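Local coordinates for transcriptional regulator, LacI family (Lactobacillus brevis, PDB 3JY6), which probably works as a LacI-family transcription factor that binds regulatory DNA, represented here by its two-lobed domain related to periplasmic binding proteins, at residues Ser7-Val12 and Arg62-Leu67; His125-Thr130 and Gln181-Phe186; Asp154-Ser159 and Thr173-Gln178. One frame throughout, in Å; residues are numbered along the deposited sequence.

How the interactions relate
Interaction 1 sits in the parallel sheet of one lobe, while interactions 2 and 3 share the four-stranded sheet of the other. The centre of interaction 1 lies about 43 Å from those of interactions 2 and 3, with nearest atoms about 23 Å away, on the far side of the chain's centre. Interactions 2 and 3 are only about 8 Å apart, centre to centre, and touch directly: His125 NE2 lies 2.7 Å from Asp154 OD2, and Thr130 O lies 2.7 Å from Val158 N, both probable hydrogen bonds. Along the chain, interaction 3 is nested inside the loop that interaction 2 closes. In relatives of this fold, the effector binds in the cleft between the lobes.

Interaction 1 of 3, residues Ser7-Val12 and Arg62-Leu67; sequences SKLIAV and RGFDGL
Gly63 O takes a hydrogen bond from Ser7 OG at 2.8 Å. With chi1 at 78° the hydroxyl sits between the backbone N and carbonyl carbon of Ser7, and accepts from Leu9 N, an ST turn. The Phe64 ring, through CD2 and CE2, meets the first strand at a slant: Phe64 CD2 lies 3.6 Å from Leu9 CB and 3.9 Å from Ala11 CB. Val41 and Ile59 of the same chain, and Leu9 of the second subunit, pack on it too. Asp65 N donates to Leu9 O over 2.7 Å, while Asp65 OD2 receives Lys8 N at 2.8 Å from well above the carboxylate plane and is also bound by Ser6 OG. Across the dimer, Asp65 OD1 of the second subunit forms a salt bridge with Arg62 NH2. Strand 9-14 lies between strands 39-44 and 66-70 in the parallel sheet of this alpha/beta lobe. At Gly66 space is tight: Ile10 CD1 rests 3.5 Å from Gly66 N, a buried amide without a partner, and a beta carbon would collide with that methyl. Gly66 O accepts from Ala11 N at 2.8 Å. Leu67 pairs in parallel with Ala11, Leu67 CA sending a C-H toward Ala11 O at 3.4 Å.

Interaction 2 of 3, residues His125-Thr130 and Gln181-Phe186; sequences HVVVLT and QKTVAF
Two first torsions bring His125 and Thr183 together: the imidazole is swung anti to the His125 backbone N (chi1 173°), and the Thr183 hydroxyl lies beside its own backbone N (chi1 -54°). The two side chains run alongside each other and point the same way. They belong to neighbouring parallel strands, 125-131 and 183-187, in the middle of the four-stranded sheet of one alpha/beta lobe. His125 ND1 donates to Thr183 OG1 at 2.8 Å from the ring edge, the hydroxyl lying 19° out of the imidazole plane. Thr183 OG1 donates its own hydrogen bond to Gln181 O, reached from above the carbonyl plane, so the hydroxyl is both acceptor and donor and its rotation is fixed. The far nitrogen of the ring, NE2, is bound by Asp154 OD2. Along the strands the backbones form a regular parallel ladder. His125 N donates to Lys182 O, Val184 N to His125 O, Val127 N to Val184 O at 2.9 Å, and Phe186 N to Val127 O at 2.7 Å, with Leu129 N closing the run on Phe186 O. On the face of Val127 and Ala185, helix 165-177 lies over the sheet through Leu175 and Ile176. On the other face, Val126 and Phe186 lie side by side, with Val126 CG1 3.9 Å from Phe186 CB. On the face of His125, Val127 CG2 meets Thr183 CG2, methyl to methyl at 3.5 Å.

Interaction 3 of 3, residues Asp154-Ser159 and Thr173-Gln178; sequences DVLEVS and TQLITQ
Leu175, the most covered residue here, drops from helix 165-177 onto the edge strand 152-158 and spreads its two methyls along one face of it. Leu175 CD2 lies 3.8 Å from Asp154 CB, and Leu175 CD1 lies 3.8 Å from Leu156 CB. The branch is directed toward the strand by a CG that sits beside the backbone N of Leu175, anti to its carbonyl carbon (chi1 -71°). Strand and helix axes run nearly antiparallel, at 173° and 9.6 Å. They form the first half of a beta-alpha-beta crossover that continues into strand 183-187, passing over strand 125-131, where Leu175 also rests on Val127. Asp154 crosses the leucine obliquely with its CB and turns its carboxylate past it toward Gln178. That glutamine, its chain extended beyond CG, approaches from the opposite direction. Gln178 NE2 comes to 2.7 Å from Asp154 OD2, but the angle is poor and the pair does not count as a hydrogen bond; the amide and carboxylate planes stand 78° apart. The firm partner of OD2 is His125 NE2 on the neighbouring strand. With an alanine here, the CB contact to Leu175 could remain, but His125 NE2 would probably lose its acceptor. Chemically, the contact joins an apolar part and a carboxylate: one methyl of Leu175, CD2, packs on the CB of Asp154 while the carboxylate, close to the imidazole, would be expected to favour a protonated His125.

Interaction 1 of 3, residues Ser7-Val12 and Arg62-Leu67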
ATOM      1  N   SER A   7      17.812   0.612 -22.836  1.00 37.73           N
ATOM      2  CA  SER A   7      17.169   1.324 -21.722  1.00 36.40           C
ATOM      3  C   SER A   7      17.378   0.631 -20.380  1.00 34.56           C
ATOM      4  O   SER A   7      17.582   1.297 -19.368  1.00 35.27           O
ATOM      5  CB  SER A   7      15.660   1.495 -21.977  1.00 38.32           C
ATOM      6  OG  SER A   7      14.934   0.297 -21.721  1.00 38.50           O
ATOM      7  N   LYS A   8      17.325  -0.700 -20.383  1.00 32.16           N
ATOM      8  CA  LYS A   8      17.497  -1.522 -19.178  1.00 29.21           C
ATOM      9  C   LYS A   8      16.363  -1.279 -18.175  1.00 26.78           C
ATOM     10  O   LYS A   8      16.502  -1.528 -16.975  1.00 25.47           O
ATOM     11  CB  LYS A   8      18.859  -1.262 -18.522  1.00 29.67           C
ATOM     12  CG  LYS A   8      20.016  -1.192 -19.518  1.00 31.95           C
ATOM     13  CD  LYS A   8      21.365  -1.484 -18.878  1.00 33.07           C
ATOM     14  CE  LYS A   8      21.446  -2.934 -18.421  1.00 34.03           C
ATOM     15  NZ  LYS A   8      22.754  -3.288 -17.793  1.00 34.50           N
ATOM     16  N   LEU A   9      15.242  -0.790 -18.697  1.00 23.39           N
ATOM     17  CA  LEU A   9      14.053  -0.533 -17.902  1.00 19.63           C
ATOM     18  C   LEU A   9      13.076  -1.674 -18.122  1.00 16.96           C
ATOM     19  O   LEU A   9      12.768  -2.032 -19.264  1.00 16.21           O
ATOM     20  CB  LEU A   9      13.368   0.763 -18.337  1.00 18.75           C
ATOM     21  CG  LEU A   9      14.028   2.099 -18.038  1.00 18.66           C
ATOM     22  CD1 LEU A   9      13.060   3.224 -18.396  1.00 16.01           C
ATOM     23  CD2 LEU A   9      14.408   2.148 -16.573  1.00 17.77           C
ATOM     24  N   ILE A  10      12.593  -2.238 -17.024  1.00 15.06           N
ATOM     25  CA  ILE A  10      11.621  -3.322 -17.072  1.00 12.80           C
ATOM     26  C   ILE A  10      10.299  -2.773 -16.554  1.00 12.16           C
ATOM     27  O   ILE A  10      10.227  -2.250 -15.440  1.00 12.61           O
ATOM     28  CB  ILE A  10      12.055  -4.514 -16.190  1.00 11.31           C
ATOM     29  CG1 ILE A  10      13.407  -5.042 -16.676  1.00 12.24           C
ATOM     30  CG2 ILE A  10      10.998  -5.631 -16.241  1.00  9.50           C
ATOM     31  CD1 ILE A  10      13.411  -5.485 -18.144  1.00 10.28           C
ATOM     32  N   ALA A  11       9.253  -2.878 -17.362  1.00 12.87           N
ATOM     33  CA  ALA A  11       7.946  -2.389 -16.955  1.00 12.24           C
ATOM     34  C   ALA A  11       7.236  -3.420 -16.097  1.00 13.57           C
ATOM     35  O   ALA A  11       7.220  -4.606 -16.405  1.00 13.25           O
ATOM     36  CB  ALA A  11       7.079  -2.056 -18.184  1.00 12.66           C
ATOM     37  N   VAL A  12       6.640  -2.963 -15.005  1.00 14.97           N
ATOM     38  CA  VAL A  12       5.901  -3.865 -14.145  1.00 13.12           C
ATOM     39  C   VAL A  12       4.491  -3.288 -14.042  1.00 13.74           C
ATOM     40  O   VAL A  12       4.310  -2.185 -13.543  1.00 14.30           O
ATOM     41  CB  VAL A  12       6.547  -3.951 -12.756  1.00 12.90           C
ATOM     42  CG1 VAL A  12       5.831  -5.001 -11.924  1.00 13.36           C
ATOM     43  CG2 VAL A  12       8.051  -4.290 -12.891  1.00 10.41           C
ATOM     44  N   ARG A  62       8.279   3.335 -26.043  1.00 31.96           N
ATOM     45  CA  ARG A  62       9.246   4.101 -25.261  1.00 31.74           C
ATOM     46  C   ARG A  62      10.494   3.250 -25.050  1.00 31.15           C
ATOM     47  O   ARG A  62      11.487   3.694 -24.466  1.00 30.81           O
ATOM     48  CB  ARG A  62       8.650   4.497 -23.908  1.00 33.11           C
ATOM     49  CG  ARG A  62       8.064   5.901 -23.869  1.00 37.42           C
ATOM     50  CD  ARG A  62       9.177   6.943 -23.832  1.00 40.51           C
ATOM     51  NE  ARG A  62       8.667   8.292 -23.623  1.00 44.17           N
ATOM     52  CZ  ARG A  62       9.419   9.329 -23.268  1.00 44.80           C
ATOM     53  NH1 ARG A  62      10.724   9.176 -23.077  1.00 45.80           N
ATOM     54  NH2 ARG A  62       8.863  10.520 -23.107  1.00 46.05           N
ATOM     55  N   GLY A  63      10.428   2.013 -25.528  1.00 29.51           N
ATOM     56  CA  GLY A  63      11.551   1.111 -25.398  1.00 29.19           C
ATOM     57  C   GLY A  63      11.856   0.605 -24.001  1.00 26.68           C
ATOM     58  O   GLY A  63      12.821   1.035 -23.373  1.00 27.62           O
ATOM     59  N   PHE A  64      11.014  -0.280 -23.489  1.00 24.91           N
ATOM     60  CA  PHE A  64      11.282  -0.875 -22.191  1.00 23.01           C
ATOM     61  C   PHE A  64      11.845  -2.225 -22.612  1.00 21.92           C
ATOM     62  O   PHE A  64      11.514  -2.710 -23.691  1.00 19.53           O
ATOM     63  CB  PHE A  64       9.990  -1.022 -21.372  1.00 23.23           C
ATOM     64  CG  PHE A  64       9.610   0.227 -20.620  1.00 20.18           C
ATOM     65  CD1 PHE A  64       8.969   1.282 -21.264  1.00 20.90           C
ATOM     66  CD2 PHE A  64       9.948   0.376 -19.276  1.00 21.55           C
ATOM     67  CE1 PHE A  64       8.677   2.479 -20.577  1.00 22.37           C
ATOM     68  CE2 PHE A  64       9.660   1.565 -18.580  1.00 16.85           C
ATOM     69  CZ  PHE A  64       9.029   2.610 -19.226  1.00 18.42           C
ATOM     70  N   ASP A  65      12.701  -2.832 -21.802  1.00 20.87           N
ATOM     71  CA  ASP A  65      13.274  -4.108 -22.209  1.00 21.38           C
ATOM     72  C   ASP A  65      12.554  -5.356 -21.738  1.00 20.31           C
ATOM     73  O   ASP A  65      12.977  -6.466 -22.057  1.00 20.59           O
ATOM     74  CB  ASP A  65      14.744  -4.189 -21.804  1.00 22.70           C
ATOM     75  CG  ASP A  65      15.605  -3.149 -22.515  1.00 26.06           C
ATOM     76  OD1 ASP A  65      15.160  -2.578 -23.537  1.00 25.52           O
ATOM     77  OD2 ASP A  65      16.740  -2.908 -22.055  1.00 28.71           O
ATOM     78  N   GLY A  66      11.462  -5.183 -21.005  1.00 19.23           N
ATOM     79  CA  GLY A  66      10.730  -6.335 -20.513  1.00 17.30           C
ATOM     80  C   GLY A  66       9.435  -5.951 -19.829  1.00 18.26           C
ATOM     81  O   GLY A  66       9.241  -4.799 -19.429  1.00 17.41           O
ATOM     82  N   LEU A  67       8.551  -6.927 -19.689  1.00 16.30           N
ATOM     83  CA  LEU A  67       7.267  -6.703 -19.066  1.00 16.29           C
ATOM     84  C   LEU A  67       6.944  -7.795 -18.057  1.00 15.59           C
ATOM     85  O   LEU A  67       7.000  -8.983 -18.372  1.00 14.52           O
ATOM     86  CB  LEU A  67       6.156  -6.665 -20.138  1.00 13.14           C
ATOM     87  CG  LEU A  67       4.701  -6.646 -19.649  1.00 11.62           C
ATOM     88  CD1 LEU A  67       4.472  -5.397 -18.820  1.00 11.99           C
ATOM     89  CD2 LEU A  67       3.739  -6.688 -20.816  1.00  9.00           C
TER

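Interaction 2 of 3, residues His125-Thr130 and Gln181-Phe186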
ATOM      1  N   HIS A 125     -18.424 -24.739   9.508  1.00 26.10           N
ATOM      2  CA  HIS A 125     -19.159 -23.808   8.666  1.00 23.65           C
ATOM      3  C   HIS A 125     -18.267 -22.689   8.140  1.00 23.01           C
ATOM      4  O   HIS A 125     -17.799 -21.846   8.904  1.00 24.01           O
ATOM      5  CB  HIS A 125     -20.320 -23.236   9.477  1.00 24.19           C
ATOM      6  CG  HIS A 125     -21.068 -22.139   8.791  1.00 23.80           C
ATOM      7  ND1 HIS A 125     -21.470 -21.001   9.453  1.00 25.67           N
ATOM      8  CD2 HIS A 125     -21.491 -22.003   7.514  1.00 24.58           C
ATOM      9  CE1 HIS A 125     -22.107 -20.206   8.613  1.00 24.80           C
ATOM     10  NE2 HIS A 125     -22.134 -20.792   7.429  1.00 26.82           N
ATOM     11  N   VAL A 126     -18.034 -22.677   6.832  1.00 20.74           N
ATOM     12  CA  VAL A 126     -17.185 -21.653   6.245  1.00 20.87           C
ATOM     13  C   VAL A 126     -17.983 -20.577   5.523  1.00 20.29           C
ATOM     14  O   VAL A 126     -18.856 -20.865   4.705  1.00 21.02           O
ATOM     15  CB  VAL A 126     -16.172 -22.264   5.261  1.00 19.90           C
ATOM     16  CG1 VAL A 126     -15.147 -21.205   4.850  1.00 20.04           C
ATOM     17  CG2 VAL A 126     -15.488 -23.459   5.897  1.00 14.38           C
ATOM     18  N   VAL A 127     -17.679 -19.329   5.853  1.00 20.10           N
ATOM     19  CA  VAL A 127     -18.331 -18.182   5.247  1.00 19.97           C
ATOM     20  C   VAL A 127     -17.279 -17.525   4.375  1.00 20.31           C
ATOM     21  O   VAL A 127     -16.356 -16.879   4.868  1.00 20.23           O
ATOM     22  CB  VAL A 127     -18.830 -17.188   6.323  1.00 20.78           C
ATOM     23  CG1 VAL A 127     -19.395 -15.934   5.658  1.00 22.64           C
ATOM     24  CG2 VAL A 127     -19.908 -17.845   7.175  1.00 20.96           C
ATOM     25  N   VAL A 128     -17.417 -17.713   3.070  1.00 20.47           N
ATOM     26  CA  VAL A 128     -16.475 -17.165   2.107  1.00 20.62           C
ATOM     27  C   VAL A 128     -16.824 -15.729   1.718  1.00 22.58           C
ATOM     28  O   VAL A 128     -17.938 -15.452   1.273  1.00 23.05           O
ATOM     29  CB  VAL A 128     -16.456 -18.018   0.826  1.00 19.43           C
ATOM     30  CG1 VAL A 128     -15.398 -17.498  -0.124  1.00 20.78           C
ATOM     31  CG2 VAL A 128     -16.216 -19.482   1.167  1.00 19.47           C
ATOM     32  N   LEU A 129     -15.874 -14.817   1.897  1.00 22.34           N
ATOM     33  CA  LEU A 129     -16.071 -13.416   1.526  1.00 23.21           C
ATOM     34  C   LEU A 129     -15.138 -13.187   0.342  1.00 24.91           C
ATOM     35  O   LEU A 129     -13.922 -13.390   0.462  1.00 24.99           O
ATOM     36  CB  LEU A 129     -15.703 -12.493   2.685  1.00 19.93           C
ATOM     37  CG  LEU A 129     -15.826 -10.983   2.458  1.00 22.92           C
ATOM     38  CD1 LEU A 129     -17.262 -10.608   2.057  1.00 21.81           C
ATOM     39  CD2 LEU A 129     -15.403 -10.259   3.733  1.00 19.94           C
ATOM     40  N   THR A 130     -15.686 -12.753  -0.793  1.00 24.77           N
ATOM     41  CA  THR A 130     -14.851 -12.587  -1.983  1.00 25.41           C
ATOM     42  C   THR A 130     -15.342 -11.574  -3.023  1.00 27.72           C
ATOM     43  O   THR A 130     -16.486 -11.107  -2.985  1.00 28.11           O
ATOM     44  CB  THR A 130     -14.732 -13.949  -2.709  1.00 23.03           C
ATOM     45  OG1 THR A 130     -13.848 -13.845  -3.825  1.00 24.90           O
ATOM     46  CG2 THR A 130     -16.096 -14.382  -3.227  1.00 23.06           C
ATOM     47  N   GLN A 181     -23.039 -24.108  14.184  1.00 26.88           N
ATOM     48  CA  GLN A 181     -21.773 -24.692  13.763  1.00 27.24           C
ATOM     49  C   GLN A 181     -20.660 -23.667  13.970  1.00 26.37           C
ATOM     50  O   GLN A 181     -20.866 -22.480  13.710  1.00 25.70           O
ATOM     51  CB  GLN A 181     -21.854 -25.116  12.285  1.00 27.88           C
ATOM     52  CG  GLN A 181     -22.349 -26.553  12.103  1.00 31.44           C
ATOM     53  CD  GLN A 181     -22.624 -26.953  10.653  1.00 35.35           C
ATOM     54  OE1 GLN A 181     -21.902 -26.569   9.726  1.00 34.46           O
ATOM     55  NE2 GLN A 181     -23.670 -27.756  10.458  1.00 36.80           N
ATOM     56  N   LYS A 182     -19.506 -24.107  14.480  1.00 25.92           N
ATOM     57  CA  LYS A 182     -18.376 -23.195  14.664  1.00 25.69           C
ATOM     58  C   LYS A 182     -18.133 -22.693  13.257  1.00 24.12           C
ATOM     59  O   LYS A 182     -18.215 -23.461  12.297  1.00 22.78           O
ATOM     60  CB  LYS A 182     -17.126 -23.916  15.193  1.00 27.12           C
ATOM     61  CG  LYS A 182     -17.174 -24.244  16.675  1.00 27.95           C
ATOM     62  CD  LYS A 182     -15.890 -24.928  17.165  1.00 28.11           C
ATOM     63  CE  LYS A 182     -14.702 -23.967  17.222  1.00 29.52           C
ATOM     64  NZ  LYS A 182     -13.487 -24.590  17.842  1.00 28.53           N
ATOM     65  N   THR A 183     -17.829 -21.408  13.141  1.00 23.82           N
ATOM     66  CA  THR A 183     -17.665 -20.791  11.834  1.00 22.81           C
ATOM     67  C   THR A 183     -16.346 -20.071  11.588  1.00 21.79           C
ATOM     68  O   THR A 183     -15.792 -19.454  12.496  1.00 20.61           O
ATOM     69  CB  THR A 183     -18.802 -19.774  11.607  1.00 23.91           C
ATOM     70  OG1 THR A 183     -20.061 -20.423  11.804  1.00 24.24           O
ATOM     71  CG2 THR A 183     -18.741 -19.187  10.195  1.00 24.86           C
ATOM     72  N   VAL A 184     -15.867 -20.149  10.346  1.00 21.54           N
ATOM     73  CA  VAL A 184     -14.653 -19.451   9.920  1.00 21.97           C
ATOM     74  C   VAL A 184     -15.052 -18.477   8.811  1.00 21.79           C
ATOM     75  O   VAL A 184     -15.603 -18.898   7.785  1.00 20.60           O
ATOM     76  CB  VAL A 184     -13.611 -20.349   9.223  1.00 23.27           C
ATOM     77  CG1 VAL A 184     -12.213 -19.890   9.590  1.00 24.12           C
ATOM     78  CG2 VAL A 184     -13.860 -21.793   9.502  1.00 23.56           C
ATOM     79  N   ALA A 185     -14.773 -17.194   9.008  1.00 19.72           N
ATOM     80  CA  ALA A 185     -15.050 -16.206   7.975  1.00 19.17           C
ATOM     81  C   ALA A 185     -13.740 -16.244   7.170  1.00 19.77           C
ATOM     82  O   ALA A 185     -12.675 -15.928   7.704  1.00 18.38           O
ATOM     83  CB  ALA A 185     -15.276 -14.834   8.597  1.00 16.70           C
ATOM     84  N   PHE A 186     -13.820 -16.658   5.906  1.00 18.79           N
ATOM     85  CA  PHE A 186     -12.642 -16.803   5.041  1.00 18.52           C
ATOM     86  C   PHE A 186     -12.634 -15.779   3.891  1.00 18.55           C
ATOM     87  O   PHE A 186     -13.414 -15.877   2.946  1.00 17.59           O
ATOM     88  CB  PHE A 186     -12.644 -18.241   4.500  1.00 16.99           C
ATOM     89  CG  PHE A 186     -11.304 -18.752   4.006  1.00 15.26           C
ATOM     90  CD1 PHE A 186     -11.009 -20.112   4.117  1.00 13.78           C
ATOM     91  CD2 PHE A 186     -10.392 -17.924   3.367  1.00 13.48           C
ATOM     92  CE1 PHE A 186      -9.831 -20.640   3.601  1.00 14.99           C
ATOM     93  CE2 PHE A 186      -9.212 -18.435   2.845  1.00 13.40           C
ATOM     94  CZ  PHE A 186      -8.928 -19.796   2.959  1.00 16.55           C
TER

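Interaction 3 of 3, residues Asp154-Ser159 and Thr173-Gln178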
ATOM      1  N   ASP A 154     -20.938 -21.134   2.755  1.00 30.74           N
ATOM      2  CA  ASP A 154     -21.792 -20.088   2.212  1.00 32.31           C
ATOM      3  C   ASP A 154     -20.867 -19.073   1.560  1.00 33.02           C
ATOM      4  O   ASP A 154     -19.727 -18.905   1.993  1.00 33.82           O
ATOM      5  CB  ASP A 154     -22.597 -19.436   3.328  1.00 33.63           C
ATOM      6  CG  ASP A 154     -23.613 -20.384   3.934  1.00 37.40           C
ATOM      7  OD1 ASP A 154     -24.448 -20.930   3.171  1.00 38.30           O
ATOM      8  OD2 ASP A 154     -23.581 -20.585   5.171  1.00 36.89           O
ATOM      9  N   VAL A 155     -21.335 -18.393   0.522  1.00 33.98           N
ATOM     10  CA  VAL A 155     -20.480 -17.426  -0.160  1.00 33.81           C
ATOM     11  C   VAL A 155     -21.083 -16.035  -0.266  1.00 32.71           C
ATOM     12  O   VAL A 155     -22.265 -15.884  -0.549  1.00 33.05           O
ATOM     13  CB  VAL A 155     -20.116 -17.930  -1.576  1.00 34.72           C
ATOM     14  CG1 VAL A 155     -21.364 -18.121  -2.392  1.00 37.41           C
ATOM     15  CG2 VAL A 155     -19.182 -16.949  -2.270  1.00 36.13           C
ATOM     16  N   LEU A 156     -20.259 -15.021  -0.023  1.00 32.06           N
ATOM     17  CA  LEU A 156     -20.695 -13.634  -0.107  1.00 31.88           C
ATOM     18  C   LEU A 156     -19.827 -12.857  -1.083  1.00 32.68           C
ATOM     19  O   LEU A 156     -18.729 -12.387  -0.749  1.00 31.99           O
ATOM     20  CB  LEU A 156     -20.661 -12.956   1.266  1.00 30.91           C
ATOM     21  CG  LEU A 156     -20.856 -11.434   1.277  1.00 32.23           C
ATOM     22  CD1 LEU A 156     -22.024 -11.028   0.388  1.00 33.50           C
ATOM     23  CD2 LEU A 156     -21.078 -10.961   2.699  1.00 30.89           C
ATOM     24  N   GLU A 157     -20.341 -12.733  -2.299  1.00 33.31           N
ATOM     25  CA  GLU A 157     -19.663 -12.017  -3.360  1.00 33.27           C
ATOM     26  C   GLU A 157     -19.875 -10.520  -3.208  1.00 34.44           C
ATOM     27  O   GLU A 157     -20.984 -10.060  -2.926  1.00 33.68           O
ATOM     28  CB  GLU A 157     -20.183 -12.501  -4.706  1.00 33.55           C
ATOM     29  CG  GLU A 157     -19.793 -13.936  -4.985  1.00 34.29           C
ATOM     30  CD  GLU A 157     -20.353 -14.458  -6.284  1.00 36.54           C
ATOM     31  OE1 GLU A 157     -21.484 -14.991  -6.286  1.00 35.39           O
ATOM     32  OE2 GLU A 157     -19.653 -14.327  -7.311  1.00 37.32           O
ATOM     33  N   VAL A 158     -18.787  -9.774  -3.373  1.00 34.58           N
ATOM     34  CA  VAL A 158     -18.797  -8.322  -3.272  1.00 35.20           C
ATOM     35  C   VAL A 158     -18.396  -7.806  -4.649  1.00 36.35           C
ATOM     36  O   VAL A 158     -17.519  -8.377  -5.300  1.00 37.08           O
ATOM     37  CB  VAL A 158     -17.761  -7.827  -2.237  1.00 35.66           C
ATOM     38  CG1 VAL A 158     -17.805  -6.318  -2.139  1.00 36.11           C
ATOM     39  CG2 VAL A 158     -18.036  -8.451  -0.875  1.00 35.90           C
ATOM     40  N   SER A 159     -19.044  -6.740  -5.103  1.00 36.90           N
ATOM     41  CA  SER A 159     -18.730  -6.160  -6.406  1.00 37.54           C
ATOM     42  C   SER A 159     -17.757  -5.008  -6.187  1.00 37.28           C
ATOM     43  O   SER A 159     -18.143  -3.953  -5.674  1.00 36.84           O
ATOM     44  CB  SER A 159     -20.007  -5.641  -7.077  1.00 38.52           C
ATOM     45  OG  SER A 159     -20.968  -6.672  -7.237  1.00 38.60           O
ATOM     46  N   THR A 173     -22.520 -10.682   8.698  1.00 28.53           N
ATOM     47  CA  THR A 173     -22.983 -10.927  10.052  1.00 29.03           C
ATOM     48  C   THR A 173     -24.177 -11.871  10.037  1.00 30.88           C
ATOM     49  O   THR A 173     -24.400 -12.619  10.987  1.00 32.51           O
ATOM     50  CB  THR A 173     -23.377  -9.605  10.715  1.00 29.51           C
ATOM     51  OG1 THR A 173     -22.189  -8.860  11.019  1.00 30.75           O
ATOM     52  CG2 THR A 173     -24.182  -9.849  11.978  1.00 30.92           C
ATOM     53  N   GLN A 174     -24.937 -11.846   8.949  1.00 31.75           N
ATOM     54  CA  GLN A 174     -26.109 -12.703   8.821  1.00 32.51           C
ATOM     55  C   GLN A 174     -25.677 -14.146   8.557  1.00 31.31           C
ATOM     56  O   GLN A 174     -26.162 -15.085   9.199  1.00 31.10           O
ATOM     57  CB  GLN A 174     -27.000 -12.193   7.684  1.00 34.43           C
ATOM     58  CG  GLN A 174     -28.302 -12.942   7.515  1.00 38.09           C
ATOM     59  CD  GLN A 174     -29.098 -12.423   6.339  1.00 41.33           C
ATOM     60  OE1 GLN A 174     -29.432 -11.237   6.274  1.00 43.72           O
ATOM     61  NE2 GLN A 174     -29.400 -13.309   5.394  1.00 43.50           N
ATOM     62  N   LEU A 175     -24.745 -14.313   7.621  1.00 29.66           N
ATOM     63  CA  LEU A 175     -24.246 -15.635   7.255  1.00 27.12           C
ATOM     64  C   LEU A 175     -23.450 -16.305   8.379  1.00 26.48           C
ATOM     65  O   LEU A 175     -23.551 -17.513   8.593  1.00 24.60           O
ATOM     66  CB  LEU A 175     -23.372 -15.532   6.004  1.00 27.50           C
ATOM     67  CG  LEU A 175     -24.023 -15.232   4.649  1.00 27.34           C
ATOM     68  CD1 LEU A 175     -22.950 -14.906   3.627  1.00 26.82           C
ATOM     69  CD2 LEU A 175     -24.836 -16.429   4.200  1.00 28.13           C
ATOM     70  N   ILE A 176     -22.650 -15.519   9.087  1.00 25.70           N
ATOM     71  CA  ILE A 176     -21.844 -16.044  10.185  1.00 26.28           C
ATOM     72  C   ILE A 176     -22.714 -16.559  11.334  1.00 27.21           C
ATOM     73  O   ILE A 176     -22.432 -17.585  11.948  1.00 26.35           O
ATOM     74  CB  ILE A 176     -20.908 -14.947  10.769  1.00 24.40           C
ATOM     75  CG1 ILE A 176     -19.764 -14.659   9.798  1.00 22.76           C
ATOM     76  CG2 ILE A 176     -20.351 -15.389  12.125  1.00 24.72           C
ATOM     77  CD1 ILE A 176     -18.829 -13.569  10.285  1.00 21.79           C
ATOM     78  N   THR A 177     -23.789 -15.834  11.593  1.00 28.77           N
ATOM     79  CA  THR A 177     -24.676 -16.122  12.700  1.00 31.02           C
ATOM     80  C   THR A 177     -25.916 -16.997  12.470  1.00 32.00           C
ATOM     81  O   THR A 177     -26.707 -17.181  13.399  1.00 32.49           O
ATOM     82  CB  THR A 177     -25.135 -14.789  13.302  1.00 31.97           C
ATOM     83  OG1 THR A 177     -25.557 -14.991  14.648  1.00 35.70           O
ATOM     84  CG2 THR A 177     -26.287 -14.206  12.489  1.00 30.03           C
ATOM     85  N   GLN A 178     -26.093 -17.555  11.275  1.00 32.35           N
ATOM     86  CA  GLN A 178     -27.293 -18.353  11.028  1.00 33.76           C
ATOM     87  C   GLN A 178     -27.446 -19.630  11.848  1.00 33.37           C
ATOM     88  O   GLN A 178     -28.553 -19.964  12.261  1.00 34.96           O
ATOM     89  CB  GLN A 178     -27.452 -18.672   9.532  1.00 35.55           C
ATOM     90  CG  GLN A 178     -26.345 -19.484   8.908  1.00 40.34           C
ATOM     91  CD  GLN A 178     -26.609 -19.773   7.438  1.00 43.58           C
ATOM     92  OE1 GLN A 178     -27.566 -19.256   6.856  1.00 45.59           O
ATOM     93  NE2 GLN A 178     -25.759 -20.593   6.829  1.00 43.86           N
TER